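Long-range contacts in TbpB (Actinobacillus pleuropneumoniae, PDB 3HOL), which probably serves as the surface-lipoprotein component of the bacterial transferrin receptor, binding host transferrin for iron acquisition: residues 114-118 and 179-183; 119-125 and 173-179. All coordinates share one frame; numbering follows the deposited sequence.

How the contacts relate
Both contacts involve the first beta barrel of TbpB, and together they illustrate how the end of a barrel is finished. Contact 2 (119-125 with 173-179) pairs two antiparallel strands by backbone hydrogen bonds; its Tyr-122, Phe-175 and Val-177 face is buried, its Leu-119 and Gln-174 face exposed. Contact 1 (114-118 with 179-183) works through side-chain packing instead. It joins the end of strand 113-115, which pairs with 272-282 in another sheet, and the loop after it, to the turn between strands 171-178 and 183-190; Leu-114, Pro-115 and Phe-179 are buried there, Asn-117 and Ala-180 exposed. Phe-179 is common to both, its ring lying between Pro-115 on one face and Val-177 on the other.

Contact 1 of 2, residues 114-118 and 179-183; sequences LPVNQ and FATKK
Pro-115 turns the CB-CG-CD side of its ring to one face of the Phe-179 ring, tilted against it. Phe-179 has the largest buried surface here, met mainly by Pro-115 and Leu-114. The proline CD sits 3.7 Å from the centroid of the phenyl ring and only 8° off its normal, a CH-pi contact of almost ideal placement, while Pro-115 CG reaches Phe-179 CE1 at 3.6 Å. Pro-115 O stands 3.2 Å from Phe-179 CB, so the proline carbonyl packs against the base of the side chain. With CG anti to the carbonyl carbon (chi1 -73°), the aromatic side chain is carried inward from the turn, and Gln-118 O meets its edge in the ring plane at 3.8 Å from CD1. Leu-114 crosses the phenylalanine at about a right angle: its CB and CD2 lie by the CD2-CE2 side of the ring, each 4.1 Å from the nearer of those two atoms of Phe-179. The CD1 branch meets Lys-182 NZ at 3.7 Å, where the lysine chain bends at its last torsion. Phe-179 also packs on Ile-202 of strand 193-203 and on the ring of Phe-238. The turn itself, with Lys-182 in a left-handed backbone conformation and both Lys-182 and Lys-183 facing Asp-178, is a beta hairpin turn closed by a G1 beta bulge.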
loop_
_atom_site.group_PDB
_atom_site.type_symbol
_atom_site.label_atom_id
_atom_site.label_comp_id
_atom_site.label_asym_id
_atom_site.label_seq_id
_atom_site.Cartn_x
_atom_site.Cartn_y
_atom_site.Cartn_z
ATOM N N LEU A 114 -4.276 9.458 6.573
ATOM C CA LEU A 114 -3.254 9.880 7.515
ATOM C C LEU A 114 -3.786 10.998 8.441
ATOM O O LEU A 114 -4.666 11.773 8.015
ATOM C CB LEU A 114 -2.051 10.453 6.720
ATOM C CG LEU A 114 -1.327 9.517 5.732
ATOM C CD1 LEU A 114 -0.129 10.283 5.161
ATOM C CD2 LEU A 114 -0.819 8.276 6.440
ATOM N N PRO A 115 -3.226 11.100 9.670
ATOM C CA PRO A 115 -3.517 12.240 10.544
ATOM C C PRO A 115 -3.229 13.532 9.792
ATOM O O PRO A 115 -2.311 13.588 8.951
ATOM C CB PRO A 115 -2.584 12.028 11.729
ATOM C CG PRO A 115 -2.383 10.493 11.773
ATOM C CD PRO A 115 -2.385 10.079 10.337
ATOM N N VAL A 116 -4.069 14.535 10.025
ATOM C CA VAL A 116 -3.982 15.819 9.296
ATOM C C VAL A 116 -2.818 16.669 9.786
ATOM O O VAL A 116 -2.016 17.156 9.001
ATOM C CB VAL A 116 -5.293 16.680 9.421
ATOM C CG1 VAL A 116 -5.205 17.878 8.486
ATOM C CG2 VAL A 116 -6.483 15.859 9.020
ATOM N N ASN A 117 -2.714 16.858 11.083
ATOM C CA ASN A 117 -1.664 17.737 11.554
ATOM C C ASN A 117 -1.123 17.438 12.941
ATOM O O ASN A 117 -0.192 18.112 13.364
ATOM C CB ASN A 117 -2.119 19.202 11.450
ATOM C CG ASN A 117 -3.350 19.498 12.290
ATOM O OD1 ASN A 117 -3.560 20.633 12.738
ATOM N ND2 ASN A 117 -4.183 18.488 12.501
ATOM N N GLN A 118 -1.668 16.429 13.634
ATOM C CA GLN A 118 -1.252 16.138 15.029
ATOM C C GLN A 118 0.167 15.582 15.015
ATOM O O GLN A 118 0.471 14.757 14.146
ATOM C CB GLN A 118 -2.190 15.109 15.684
ATOM C CG GLN A 118 -2.086 15.017 17.207
ATOM C CD GLN A 118 -3.223 14.196 17.849
ATOM O OE1 GLN A 118 -4.379 14.220 17.409
ATOM N NE2 GLN A 118 -2.888 13.486 18.895
ATOM N N PHE A 179 2.832 14.966 10.589
ATOM C CA PHE A 179 2.091 14.714 9.363
ATOM C C PHE A 179 1.887 15.989 8.515
ATOM O O PHE A 179 1.712 15.911 7.282
ATOM C CB PHE A 179 0.760 13.987 9.670
ATOM C CG PHE A 179 0.961 12.511 10.056
ATOM C CD1 PHE A 179 1.035 12.123 11.403
ATOM C CD2 PHE A 179 1.118 11.536 9.070
ATOM C CE1 PHE A 179 1.234 10.739 11.759
ATOM C CE2 PHE A 179 1.317 10.175 9.391
ATOM C CZ PHE A 179 1.405 9.773 10.738
ATOM N N ALA A 180 1.952 17.149 9.178
ATOM C CA ALA A 180 1.813 18.420 8.469
ATOM C C ALA A 180 2.971 18.641 7.524
ATOM O O ALA A 180 2.755 19.160 6.426
ATOM C CB ALA A 180 1.651 19.639 9.462
ATOM N N THR A 181 4.181 18.239 7.918
ATOM C CA THR A 181 5.338 18.395 7.056
ATOM C C THR A 181 5.778 17.104 6.305
ATOM O O THR A 181 6.700 17.155 5.488
ATOM C CB THR A 181 6.510 18.915 7.843
ATOM O OG1 THR A 181 6.780 18.015 8.919
ATOM C CG2 THR A 181 6.174 20.285 8.448
ATOM N N LYS A 182 5.118 15.979 6.587
ATOM C CA LYS A 182 5.490 14.662 6.055
ATOM C C LYS A 182 6.942 14.296 6.390
ATOM O O LYS A 182 7.706 13.798 5.539
ATOM C CB LYS A 182 5.184 14.580 4.551
ATOM C CG LYS A 182 3.654 14.613 4.307
ATOM C CD LYS A 182 3.283 14.245 2.854
ATOM C CE LYS A 182 1.775 14.347 2.600
ATOM N NZ LYS A 182 0.972 13.174 3.165
ATOM N N LYS A 183 7.316 14.591 7.638
ATOM C CA LYS A 183 8.650 14.304 8.181
ATOM C C LYS A 183 8.581 13.375 9.355
ATOM O O LYS A 183 7.652 13.454 10.156
ATOM C CB LYS A 183 9.307 15.619 8.664
ATOM C CG LYS A 183 9.636 16.571 7.539
ATOM C CD LYS A 183 10.691 16.018 6.620
ATOM C CE LYS A 183 11.081 17.059 5.512
ATOM N NZ LYS A 183 12.255 16.538 4.718
#

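Contact 2 of 2, residues 119-125 and 173-179; sequences LLTYTGS and SQFEVDF
Tyr-122 and Val-177 are brought together by matching first torsions: tyrosine CG (chi1 -69°) and valine CG2 both stand anti to their carbonyl carbons, which sets Tyr-122 CE2 3.7 Å from Val-177 CG2. The same turn of the tyrosine carries its hydroxyl to the edge of the Phe-179 ring, in the ring plane, with OH 3.3 Å from CZ; the hydroxyl is itself hydrogen-bonded to Ala-243 O, which helps to set its position. Leu-120 adds CD1 against Phe-179 CE1. On the opposite face of the sheet, Leu-119 crosses Glu-176 at a slant, CD1 3.4 Å from its CG and close to the carboxylate as well, and a water bridges Thr-121 OG1 (2.9 Å) and Gln-174 NE2 (2.7 Å), accepting from the amide. Between the two faces the backbones pair through two-way hydrogen bonds at Leu-120 with Val-177, Tyr-122 with Phe-175 and Gly-124 with Ser-173. The Val-177 N to Leu-120 O bond, 2.8 Å long, is nearly straight at 174°. At the far end Ser-173 OG donates to Ser-125 O at 3.0 Å, approaching from above the carbonyl plane. Strand 119-133 also pairs with 257-265, and 171-178 with 183-190: neighbouring strands in a closed, antiparallel beta barrel, with Tyr-122, Phe-175 and Val-177 buried on one face.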
loop_
_atom_site.group_PDB
_atom_site.type_symbol
_atom_site.label_atom_id
_atom_site.label_comp_id
_atom_site.label_asym_id
_atom_site.label_seq_id
_atom_site.Cartn_x
_atom_site.Cartn_y
_atom_site.Cartn_z
ATOM N N LEU A 119 1.034 16.037 15.923
ATOM C CA LEU A 119 2.430 15.526 15.996
ATOM C C LEU A 119 2.371 14.243 16.817
ATOM O O LEU A 119 2.004 14.279 17.984
ATOM C CB LEU A 119 3.352 16.581 16.624
ATOM C CG LEU A 119 4.842 16.330 16.880
ATOM C CD1 LEU A 119 5.615 16.068 15.579
ATOM C CD2 LEU A 119 5.379 17.591 17.582
ATOM N N LEU A 120 2.636 13.101 16.187
ATOM C CA LEU A 120 2.380 11.818 16.840
ATOM C C LEU A 120 3.639 10.984 17.087
ATOM O O LEU A 120 4.506 10.865 16.215
ATOM C CB LEU A 120 1.339 11.010 16.045
ATOM C CG LEU A 120 -0.132 11.466 16.145
ATOM C CD1 LEU A 120 -0.896 10.837 14.989
ATOM C CD2 LEU A 120 -0.749 11.091 17.481
ATOM N N THR A 121 3.734 10.433 18.286
ATOM C CA THR A 121 4.905 9.604 18.681
ATOM C C THR A 121 4.511 8.150 18.570
ATOM O O THR A 121 3.544 7.755 19.181
ATOM C CB THR A 121 5.329 9.938 20.135
ATOM O OG1 THR A 121 5.872 11.246 20.115
ATOM C CG2 THR A 121 6.400 8.979 20.654
ATOM N N TYR A 122 5.236 7.367 17.757
ATOM C CA TYR A 122 5.015 5.917 17.702
ATOM C C TYR A 122 6.120 5.288 18.561
ATOM O O TYR A 122 7.317 5.596 18.376
ATOM C CB TYR A 122 5.172 5.433 16.272
ATOM C CG TYR A 122 4.098 5.895 15.337
ATOM C CD1 TYR A 122 3.128 5.001 14.886
ATOM C CD2 TYR A 122 4.046 7.229 14.890
ATOM C CE1 TYR A 122 2.108 5.423 13.965
ATOM C CE2 TYR A 122 3.023 7.667 13.993
ATOM C CZ TYR A 122 2.078 6.749 13.543
ATOM O OH TYR A 122 1.110 7.145 12.673
ATOM N N THR A 123 5.728 4.373 19.442
ATOM C CA THR A 123 6.628 3.692 20.324
ATOM C C THR A 123 6.543 2.202 20.110
ATOM O O THR A 123 5.435 1.649 19.969
ATOM C CB THR A 123 6.262 4.001 21.796
ATOM O OG1 THR A 123 6.400 5.418 22.004
ATOM C CG2 THR A 123 7.271 3.344 22.718
ATOM N N GLY A 124 7.702 1.537 20.147
ATOM C CA GLY A 124 7.750 0.086 19.940
ATOM C C GLY A 124 9.152 -0.474 20.120
ATOM O O GLY A 124 9.874 -0.059 21.029
ATOM N N SER A 125 9.524 -1.465 19.291
ATOM C CA SER A 125 10.813 -2.137 19.450
ATOM C C SER A 125 11.546 -2.151 18.135
ATOM O O SER A 125 11.034 -1.684 17.132
ATOM C CB SER A 125 10.632 -3.599 19.883
ATOM O OG SER A 125 9.947 -4.339 18.858
ATOM N N SER A 173 12.219 1.324 20.294
ATOM C CA SER A 173 12.188 2.318 19.249
ATOM C C SER A 173 11.165 3.400 19.580
ATOM O O SER A 173 10.144 3.137 20.236
ATOM C CB SER A 173 11.841 1.650 17.918
ATOM O OG SER A 173 10.532 1.141 17.983
ATOM N N GLN A 174 11.430 4.606 19.094
ATOM C CA GLN A 174 10.520 5.716 19.232
ATOM C C GLN A 174 10.643 6.613 18.002
ATOM O O GLN A 174 11.756 6.920 17.563
ATOM C CB GLN A 174 10.774 6.481 20.550
ATOM C CG GLN A 174 9.817 7.656 20.790
ATOM C CD GLN A 174 9.956 8.311 22.162
ATOM O OE1 GLN A 174 10.054 7.631 23.176
ATOM N NE2 GLN A 174 9.956 9.655 22.192
ATOM N N PHE A 175 9.498 7.010 17.430
ATOM C CA PHE A 175 9.491 7.839 16.229
ATOM C C PHE A 175 8.534 9.005 16.426
ATOM O O PHE A 175 7.483 8.831 17.031
ATOM C CB PHE A 175 9.023 7.023 15.002
ATOM C CG PHE A 175 9.803 5.736 14.793
ATOM C CD1 PHE A 175 10.983 5.731 14.035
ATOM C CD2 PHE A 175 9.352 4.543 15.367
ATOM C CE1 PHE A 175 11.734 4.522 13.875
ATOM C CE2 PHE A 175 10.068 3.315 15.200
ATOM C CZ PHE A 175 11.246 3.305 14.459
ATOM N N GLU A 176 8.897 10.191 15.942
ATOM C CA GLU A 176 7.961 11.313 16.015
ATOM C C GLU A 176 7.599 11.718 14.611
ATOM O O GLU A 176 8.464 12.058 13.820
ATOM C CB GLU A 176 8.603 12.496 16.773
ATOM C CG GLU A 176 7.720 13.715 16.813
ATOM C CD GLU A 176 8.486 14.958 17.309
ATOM O OE1 GLU A 176 8.572 15.102 18.532
ATOM O OE2 GLU A 176 9.026 15.751 16.485
ATOM N N VAL A 177 6.309 11.676 14.285
ATOM C CA VAL A 177 5.872 11.970 12.921
ATOM C C VAL A 177 5.103 13.299 12.917
ATOM O O VAL A 177 4.094 13.457 13.622
ATOM C CB VAL A 177 5.012 10.837 12.297
ATOM C CG1 VAL A 177 4.586 11.204 10.835
ATOM C CG2 VAL A 177 5.823 9.495 12.303
ATOM N N ASP A 178 5.585 14.225 12.089
ATOM C CA ASP A 178 4.860 15.469 11.839
ATOM C C ASP A 178 4.128 15.294 10.523
ATOM O O ASP A 178 4.737 15.396 9.454
ATOM C CB ASP A 178 5.828 16.662 11.802
ATOM C CG ASP A 178 5.088 18.036 11.724
ATOM O OD1 ASP A 178 3.927 18.096 11.275
ATOM O OD2 ASP A 178 5.696 19.056 12.118
ATOM N N PHE A 179 2.832 14.966 10.589
ATOM C CA PHE A 179 2.091 14.714 9.363
ATOM C C PHE A 179 1.887 15.989 8.515
ATOM O O PHE A 179 1.712 15.911 7.282
ATOM C CB PHE A 179 0.760 13.987 9.670
ATOM C CG PHE A 179 0.961 12.511 10.056
ATOM C CD1 PHE A 179 1.035 12.123 11.403
ATOM C CD2 PHE A 179 1.118 11.536 9.070
ATOM C CE1 PHE A 179 1.234 10.739 11.759
ATOM C CE2 PHE A 179 1.317 10.175 9.391
ATOM C CZ PHE A 179 1.405 9.773 10.738
HETATM O O HOH W 1 8.796 11.146 20.241
#